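Side-chain contacts in Phosphoglucosamine/phosphogalactosamine mutase (Sulfolobus tokodaii, PDB 2F7L), which interconverts glucosamine 6-phosphate and glucosamine 1-phosphate, and the matching galactosamine phosphates, for UDP-GlcNAc and UDP-GalNAc synthesis: residues A[292-295]-A[296-299]; A[424-427]-A[428-432]; A[447-450]-A[451-455]. All blocks are in the same frame, centred on the assembly; numbering follows the deposited sequence.

Interaction 1: residues A[292-295]-A[296-299]; sequences EEYL and SKYN
K297 reaches back over the ring of Y294, three residues earlier, where helix 290-296 ends. K297 NZ stands 3.0 Å from the centroid of the Y294 ring, almost straight above it, in a cation-pi contact. K297 CE follows over the same face. The lysine chain bends at its last torsion (chi4 52°), turning NZ down onto the ring. K297 NZ also makes weak hydrogen bonds to Y294 O and, at 3.2 Å, to Y298 OH. The Y298 ring meets Y294 obliquely, its plane at 34° to the other, with Y294 CE2 and Y298 CE2 3.7 Å apart. Its edge faces Y294 O. S296 folds its hydroxyl back to E292 O, which also takes the S296 N bond; that carbonyl is less surely placed. L295 O receives a weak bond from Y298 N at 3.2 Å. It also takes the bond from I300 N in the Schellman motif that ends the helix, with N299 as its C-prime residue. L295 packs on S267 of helix 259-272, and Y294 on L367. A leucine in place of this tyrosine would probably leave the K297 ammonium without its aromatic face and open a gap beside Y298. The K297 charge at the helix C-terminus is probably eased mainly by the Y294 ring face, and weakly by Y294 O and Y298 OH; these eight residues bring it no carboxylate.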
loop_
_atom_site.group_PDB
_atom_site.type_symbol
_atom_site.label_atom_id
_atom_site.label_comp_id
_atom_site.label_asym_id
_atom_site.label_seq_id
_atom_site.Cartn_x
_atom_site.Cartn_y
_atom_site.Cartn_z
ATOM N N GLU A 292 -5.992 -8.506 16.828
ATOM C CA GLU A 292 -6.903 -9.548 17.317
ATOM C C GLU A 292 -7.545 -9.134 18.624
ATOM O O GLU A 292 -8.750 -9.284 18.818
ATOM C CB GLU A 292 -6.175 -10.863 17.563
ATOM C CG GLU A 292 -5.807 -11.624 16.333
ATOM C CD GLU A 292 -5.307 -13.013 16.670
ATOM O OE1 GLU A 292 -4.501 -13.143 17.622
ATOM O OE2 GLU A 292 -5.719 -13.972 15.979
ATOM N N GLU A 293 -6.721 -8.617 19.519
ATOM C CA GLU A 293 -7.195 -8.195 20.813
ATOM C C GLU A 293 -8.373 -7.248 20.696
ATOM O O GLU A 293 -9.425 -7.471 21.290
ATOM C CB GLU A 293 -6.061 -7.517 21.563
ATOM C CG GLU A 293 -6.267 -7.406 23.064
ATOM C CD GLU A 293 -4.972 -7.049 23.764
ATOM O OE1 GLU A 293 -3.900 -7.492 23.287
ATOM O OE2 GLU A 293 -5.028 -6.337 24.789
ATOM N N TYR A 294 -8.195 -6.193 19.914
ATOM C CA TYR A 294 -9.236 -5.194 19.743
ATOM C C TYR A 294 -10.415 -5.651 18.900
ATOM O O TYR A 294 -11.553 -5.436 19.271
ATOM C CB TYR A 294 -8.643 -3.930 19.126
ATOM C CG TYR A 294 -9.440 -2.680 19.406
ATOM C CD1 TYR A 294 -9.177 -1.903 20.529
ATOM C CD2 TYR A 294 -10.456 -2.275 18.550
ATOM C CE1 TYR A 294 -9.902 -0.750 20.786
ATOM C CE2 TYR A 294 -11.192 -1.122 18.804
ATOM C CZ TYR A 294 -10.906 -0.366 19.920
ATOM O OH TYR A 294 -11.610 0.788 20.155
ATOM N N LEU A 295 -10.164 -6.276 17.761
ATOM C CA LEU A 295 -11.285 -6.695 16.932
ATOM C C LEU A 295 -12.037 -7.859 17.529
ATOM O O LEU A 295 -13.168 -8.132 17.128
ATOM C CB LEU A 295 -10.821 -7.043 15.516
ATOM C CG LEU A 295 -10.263 -5.859 14.713
ATOM C CD1 LEU A 295 -9.937 -6.316 13.300
ATOM C CD2 LEU A 295 -11.274 -4.701 14.685
ATOM N N SER A 296 -11.403 -8.538 18.484
ATOM C CA SER A 296 -12.020 -9.684 19.151
ATOM C C SER A 296 -13.308 -9.292 19.859
ATOM O O SER A 296 -14.327 -9.984 19.760
ATOM C CB SER A 296 -11.059 -10.300 20.165
ATOM O OG SER A 296 -10.189 -11.224 19.532
ATOM N N LYS A 297 -13.259 -8.176 20.571
ATOM C CA LYS A 297 -14.430 -7.702 21.275
ATOM C C LYS A 297 -15.461 -7.057 20.345
ATOM O O LYS A 297 -16.116 -6.085 20.709
ATOM C CB LYS A 297 -14.019 -6.727 22.386
ATOM C CG LYS A 297 -13.130 -5.582 21.979
ATOM C CD LYS A 297 -13.003 -4.587 23.135
ATOM C CE LYS A 297 -11.913 -3.541 22.881
ATOM N NZ LYS A 297 -12.041 -2.851 21.550
ATOM N N TYR A 298 -15.593 -7.605 19.141
ATOM C CA TYR A 298 -16.552 -7.111 18.154
ATOM C C TYR A 298 -16.901 -8.265 17.217
ATOM O O TYR A 298 -17.688 -8.107 16.281
ATOM C CB TYR A 298 -15.964 -5.944 17.361
ATOM C CG TYR A 298 -15.656 -4.725 18.202
ATOM C CD1 TYR A 298 -16.663 -3.857 18.605
ATOM C CD2 TYR A 298 -14.356 -4.465 18.631
ATOM C CE1 TYR A 298 -16.380 -2.753 19.420
ATOM C CE2 TYR A 298 -14.061 -3.374 19.445
ATOM C CZ TYR A 298 -15.075 -2.518 19.842
ATOM O OH TYR A 298 -14.784 -1.442 20.668
ATOM N N ASN A 299 -16.298 -9.424 17.476
ATOM C CA ASN A 299 -16.552 -10.639 16.700
ATOM C C ASN A 299 -15.953 -10.654 15.308
ATOM O O ASN A 299 -16.288 -11.506 14.473
ATOM C CB ASN A 299 -18.053 -10.884 16.619
ATOM C CG ASN A 299 -18.674 -11.052 17.983
ATOM O OD1 ASN A 299 -19.891 -11.100 18.120
ATOM N ND2 ASN A 299 -17.829 -11.146 19.009
#

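Interaction 2: residues A[424-427]-A[428-432]; sequences GTEP and IIRIM. With SO4 (sulfate ion), chain C.
E426 and R430 form the charged part of this contact. E426 OE1 and R430 NH2 are 3.6 Å apart in a salt bridge. The two side chains cross at about a right angle, and the carboxylate and guanidinium planes are 52° apart. E426 OE2 is bound to K376, so the carboxylate links two basic residues. A sulfate ion takes two hydrogen bonds. R430 NH1 donates to sulfate O4 at 2.8 Å, with the sulfur near the guanidinium plane at its edge. G424 N donates to the same O4 at 3.0 Å. The arginine chain is extended from CG to NE, which carries the guanidinium from the strand across to the loop. Within the backbone, P427 is the centre of an inverse gamma turn, closed by a weak bond from I428 N to E426 O at 2.7 Å. Apolar contact is slight: E426 CB approaches I428 CB. I428 CG1 rests against the P427 carbonyl. The sulfate is probably from the crystallisation liquor. Its site, on the SGTEP loop ahead of strand 428-435, is consistent with the C-terminal-domain loop that binds the substrate phosphate in phosphohexose mutases.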
loop_
_atom_site.group_PDB
_atom_site.type_symbol
_atom_site.label_atom_id
_atom_site.label_comp_id
_atom_site.label_asym_id
_atom_site.label_seq_id
_atom_site.Cartn_x
_atom_site.Cartn_y
_atom_site.Cartn_z
ATOM N N GLY A 424 13.605 -10.959 0.864
ATOM C CA GLY A 424 13.669 -11.435 -0.509
ATOM C C GLY A 424 14.570 -10.552 -1.344
ATOM O O GLY A 424 14.891 -10.857 -2.486
ATOM N N THR A 425 14.991 -9.452 -0.735
ATOM C CA THR A 425 15.838 -8.454 -1.368
ATOM C C THR A 425 17.281 -8.490 -0.888
ATOM O O THR A 425 18.201 -8.173 -1.629
ATOM C CB THR A 425 15.245 -7.053 -1.099
ATOM O OG1 THR A 425 14.385 -6.704 -2.192
ATOM C CG2 THR A 425 16.352 -5.984 -0.897
ATOM N N GLU A 426 17.466 -8.863 0.368
ATOM C CA GLU A 426 18.790 -8.932 0.959
ATOM C C GLU A 426 19.020 -10.321 1.556
ATOM O O GLU A 426 18.064 -11.018 1.903
ATOM C CB GLU A 426 18.894 -7.870 2.047
ATOM C CG GLU A 426 18.742 -6.454 1.527
ATOM C CD GLU A 426 18.279 -5.504 2.610
ATOM O OE1 GLU A 426 17.092 -5.595 3.015
ATOM O OE2 GLU A 426 19.096 -4.674 3.068
ATOM N N PRO A 427 20.287 -10.747 1.671
ATOM C CA PRO A 427 20.601 -12.064 2.238
ATOM C C PRO A 427 20.505 -11.901 3.737
ATOM O O PRO A 427 21.474 -12.093 4.464
ATOM C CB PRO A 427 22.026 -12.297 1.774
ATOM C CG PRO A 427 22.611 -10.901 1.845
ATOM C CD PRO A 427 21.513 -10.012 1.301
ATOM N N ILE A 428 19.305 -11.566 4.195
ATOM C CA ILE A 428 19.071 -11.276 5.606
ATOM C C ILE A 428 17.749 -11.765 6.172
ATOM O O ILE A 428 16.768 -11.887 5.443
ATOM C CB ILE A 428 19.168 -9.736 5.788
ATOM C CG1 ILE A 428 20.527 -9.392 6.379
ATOM C CG2 ILE A 428 17.948 -9.174 6.540
ATOM C CD1 ILE A 428 21.238 -8.287 5.621
ATOM N N ILE A 429 17.726 -12.048 7.474
ATOM C CA ILE A 429 16.477 -12.454 8.126
ATOM C C ILE A 429 16.066 -11.311 9.048
ATOM O O ILE A 429 16.852 -10.871 9.891
ATOM C CB ILE A 429 16.623 -13.740 8.970
ATOM C CG1 ILE A 429 16.669 -14.961 8.062
ATOM C CG2 ILE A 429 15.481 -13.865 9.947
ATOM C CD1 ILE A 429 18.052 -15.421 7.788
ATOM N N ARG A 430 14.847 -10.813 8.858
ATOM C CA ARG A 430 14.329 -9.729 9.673
ATOM C C ARG A 430 13.708 -10.335 10.910
ATOM O O ARG A 430 13.012 -11.334 10.828
ATOM C CB ARG A 430 13.259 -8.922 8.919
ATOM C CG ARG A 430 13.752 -8.221 7.642
ATOM C CD ARG A 430 12.814 -7.098 7.168
ATOM N NE ARG A 430 13.367 -6.374 6.022
ATOM C CZ ARG A 430 13.018 -6.563 4.745
ATOM N NH1 ARG A 430 12.093 -7.449 4.407
ATOM N NH2 ARG A 430 13.625 -5.882 3.783
ATOM N N ILE A 431 13.980 -9.743 12.064
ATOM C CA ILE A 431 13.406 -10.215 13.312
ATOM C C ILE A 431 12.667 -9.067 13.956
ATOM O O ILE A 431 13.276 -8.063 14.295
ATOM C CB ILE A 431 14.474 -10.673 14.344
ATOM C CG1 ILE A 431 15.270 -11.863 13.820
ATOM C CG2 ILE A 431 13.790 -11.045 15.652
ATOM C CD1 ILE A 431 16.240 -12.437 14.834
ATOM N N MET A 432 11.358 -9.201 14.110
ATOM C CA MET A 432 10.609 -8.154 14.784
ATOM C C MET A 432 9.740 -8.808 15.851
ATOM O O MET A 432 9.198 -9.912 15.669
ATOM C CB MET A 432 9.740 -7.352 13.816
ATOM C CG MET A 432 8.433 -8.022 13.454
ATOM S SD MET A 432 7.466 -7.065 12.287
ATOM C CE MET A 432 7.089 -5.629 13.322
HETATM S S SO4 C . 11.041 -8.194 1.261
HETATM O O1 SO4 C . 10.652 -9.071 0.066
HETATM O O2 SO4 C . 12.107 -7.196 0.806
HETATM O O3 SO4 C . 9.887 -7.448 1.616
HETATM O O4 SO4 C . 11.726 -9.066 2.132
#

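Interaction 3: residues A[447-450]-A[451-455]; sequences ELKK and IVEGK
The E453 carboxylate passes obliquely across the K449 side chain, one turn on, at the C-terminal end of helix 438-452, which closes in a Schellman motif. E453 OE2 and K449 NZ are 3.8 Å apart, a long salt bridge, and K449 CG lies close to the same oxygen. The other flat group is the E447 carboxylate. K450 NZ meets E447 OE1 at 2.6 Å from above the carboxylate plane, 62° out of it, in a hydrogen-bonded salt bridge. Bends at chi2, chi3 and chi4 fold the K450 chain back to the glutamate three residues earlier.

In the Schellman motif G454, at positive phi, is the first residue to leave the helix. G454 N bonds to I451 O and K455 N to K450 O, though both nitrogens are less surely placed. The turn brings K455 back beside the helix, where its CD lies 3.9 Å from K450 CB. The two ammonium groups stay apart, with K450 NZ 5.7 Å from K455 NZ.

L448, I451 and V452 are buried. L448 and I451 pack on I392, and V452 on I388, all on helix 385-396 of the C-terminal domain. L448 and V452 also touch V420 on its antiparallel sheet. K449 CG is anti to the backbone N (chi1 -165°), which sends the chain out toward E453. Before the Schellman turn the helical bonds hold: V452 N donates to L448 O at 2.8 Å, with an N-H...O angle of 164°.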
loop_
_atom_site.group_PDB
_atom_site.type_symbol
_atom_site.label_atom_id
_atom_site.label_comp_id
_atom_site.label_asym_id
_atom_site.label_seq_id
_atom_site.Cartn_x
_atom_site.Cartn_y
_atom_site.Cartn_z
ATOM N N GLU A 447 16.895 -13.520 22.037
ATOM C CA GLU A 447 16.856 -14.978 21.933
ATOM C C GLU A 447 16.788 -15.374 20.456
ATOM O O GLU A 447 17.612 -16.140 19.951
ATOM C CB GLU A 447 15.630 -15.539 22.673
ATOM C CG GLU A 447 15.735 -15.550 24.190
ATOM C CD GLU A 447 17.111 -16.015 24.655
ATOM O OE1 GLU A 447 18.021 -15.158 24.745
ATOM O OE2 GLU A 447 17.296 -17.233 24.912
ATOM N N LEU A 448 15.798 -14.823 19.768
ATOM C CA LEU A 448 15.607 -15.112 18.363
ATOM C C LEU A 448 16.887 -14.860 17.557
ATOM O O LEU A 448 17.312 -15.725 16.771
ATOM C CB LEU A 448 14.431 -14.279 17.826
ATOM C CG LEU A 448 13.057 -14.604 18.428
ATOM C CD1 LEU A 448 12.084 -13.504 18.081
ATOM C CD2 LEU A 448 12.551 -15.948 17.925
ATOM N N LYS A 449 17.499 -13.689 17.763
ATOM C CA LYS A 449 18.732 -13.317 17.060
ATOM C C LYS A 449 19.740 -14.464 17.160
ATOM O O LYS A 449 20.370 -14.836 16.171
ATOM C CB LYS A 449 19.325 -12.036 17.670
ATOM C CG LYS A 449 20.396 -11.318 16.841
ATOM C CD LYS A 449 20.458 -9.860 17.286
ATOM C CE LYS A 449 21.210 -8.928 16.318
ATOM N NZ LYS A 449 22.715 -8.954 16.409
ATOM N N LYS A 450 19.874 -15.026 18.358
ATOM C CA LYS A 450 20.789 -16.131 18.578
ATOM C C LYS A 450 20.461 -17.280 17.655
ATOM O O LYS A 450 21.289 -17.670 16.840
ATOM C CB LYS A 450 20.712 -16.624 20.018
ATOM C CG LYS A 450 21.829 -16.100 20.891
ATOM C CD LYS A 450 21.390 -14.918 21.739
ATOM C CE LYS A 450 20.807 -15.381 23.078
ATOM N NZ LYS A 450 19.555 -16.184 22.910
ATOM N N ILE A 451 19.245 -17.810 17.791
ATOM C CA ILE A 451 18.773 -18.939 16.982
ATOM C C ILE A 451 18.962 -18.711 15.487
ATOM O O ILE A 451 19.356 -19.620 14.756
ATOM C CB ILE A 451 17.268 -19.220 17.215
ATOM C CG1 ILE A 451 17.011 -19.548 18.679
ATOM C CG2 ILE A 451 16.806 -20.367 16.330
ATOM C CD1 ILE A 451 15.551 -19.794 18.991
ATOM N N VAL A 452 18.660 -17.493 15.040
ATOM C CA VAL A 452 18.784 -17.155 13.626
ATOM C C VAL A 452 20.245 -17.233 13.263
ATOM O O VAL A 452 20.611 -17.639 12.162
ATOM C CB VAL A 452 18.240 -15.732 13.325
ATOM C CG1 VAL A 452 18.657 -15.292 11.935
ATOM C CG2 VAL A 452 16.717 -15.721 13.447
ATOM N N GLU A 453 21.083 -16.855 14.217
ATOM C CA GLU A 453 22.517 -16.890 14.009
ATOM C C GLU A 453 23.004 -18.329 13.996
ATOM O O GLU A 453 24.197 -18.581 13.880
ATOM C CB GLU A 453 23.210 -16.108 15.120
ATOM C CG GLU A 453 23.325 -14.621 14.843
ATOM C CD GLU A 453 23.497 -13.813 16.111
ATOM O OE1 GLU A 453 24.183 -14.292 17.041
ATOM O OE2 GLU A 453 22.941 -12.694 16.181
ATOM N N GLY A 454 22.066 -19.269 14.080
ATOM C CA GLY A 454 22.433 -20.671 14.113
ATOM C C GLY A 454 23.066 -20.830 15.474
ATOM O O GLY A 454 23.878 -21.725 15.707
ATOM N N LYS A 455 22.656 -19.929 16.368
ATOM C CA LYS A 455 23.149 -19.845 17.739
ATOM C C LYS A 455 24.615 -19.408 17.745
ATOM O O LYS A 455 24.936 -18.397 18.418
ATOM C CB LYS A 455 22.967 -21.178 18.461
ATOM C CG LYS A 455 21.662 -21.274 19.245
ATOM C CD LYS A 455 21.702 -20.387 20.501
ATOM C CE LYS A 455 20.417 -20.520 21.355
ATOM N NZ LYS A 455 20.287 -21.796 22.136
ATOM O OXT LYS A 455 25.423 -20.068 17.054
#

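How the interactions relate
The three contacts follow in series along the chain; none nests in or crosses another. Interaction 1 comes first and closes the turn from helix 290-296 toward strand 301-305, in domain III. Interaction 2 closes the loop between strands 416-422 and 428-435 of the C-terminal domain. Interaction 3 ends the chain on helix 438-452. Interaction 1 stays apart, its nearest atoms about 14 Å from interaction 2 and about 17 Å from interaction 3. Its helix still reaches the C-terminal domain through salt bridges from E292 to K402 and from E293 to K436. Interactions 2 and 3 touch: I431 CD1 packs 3.6 Å from V452 CG2, joining sheet and helix.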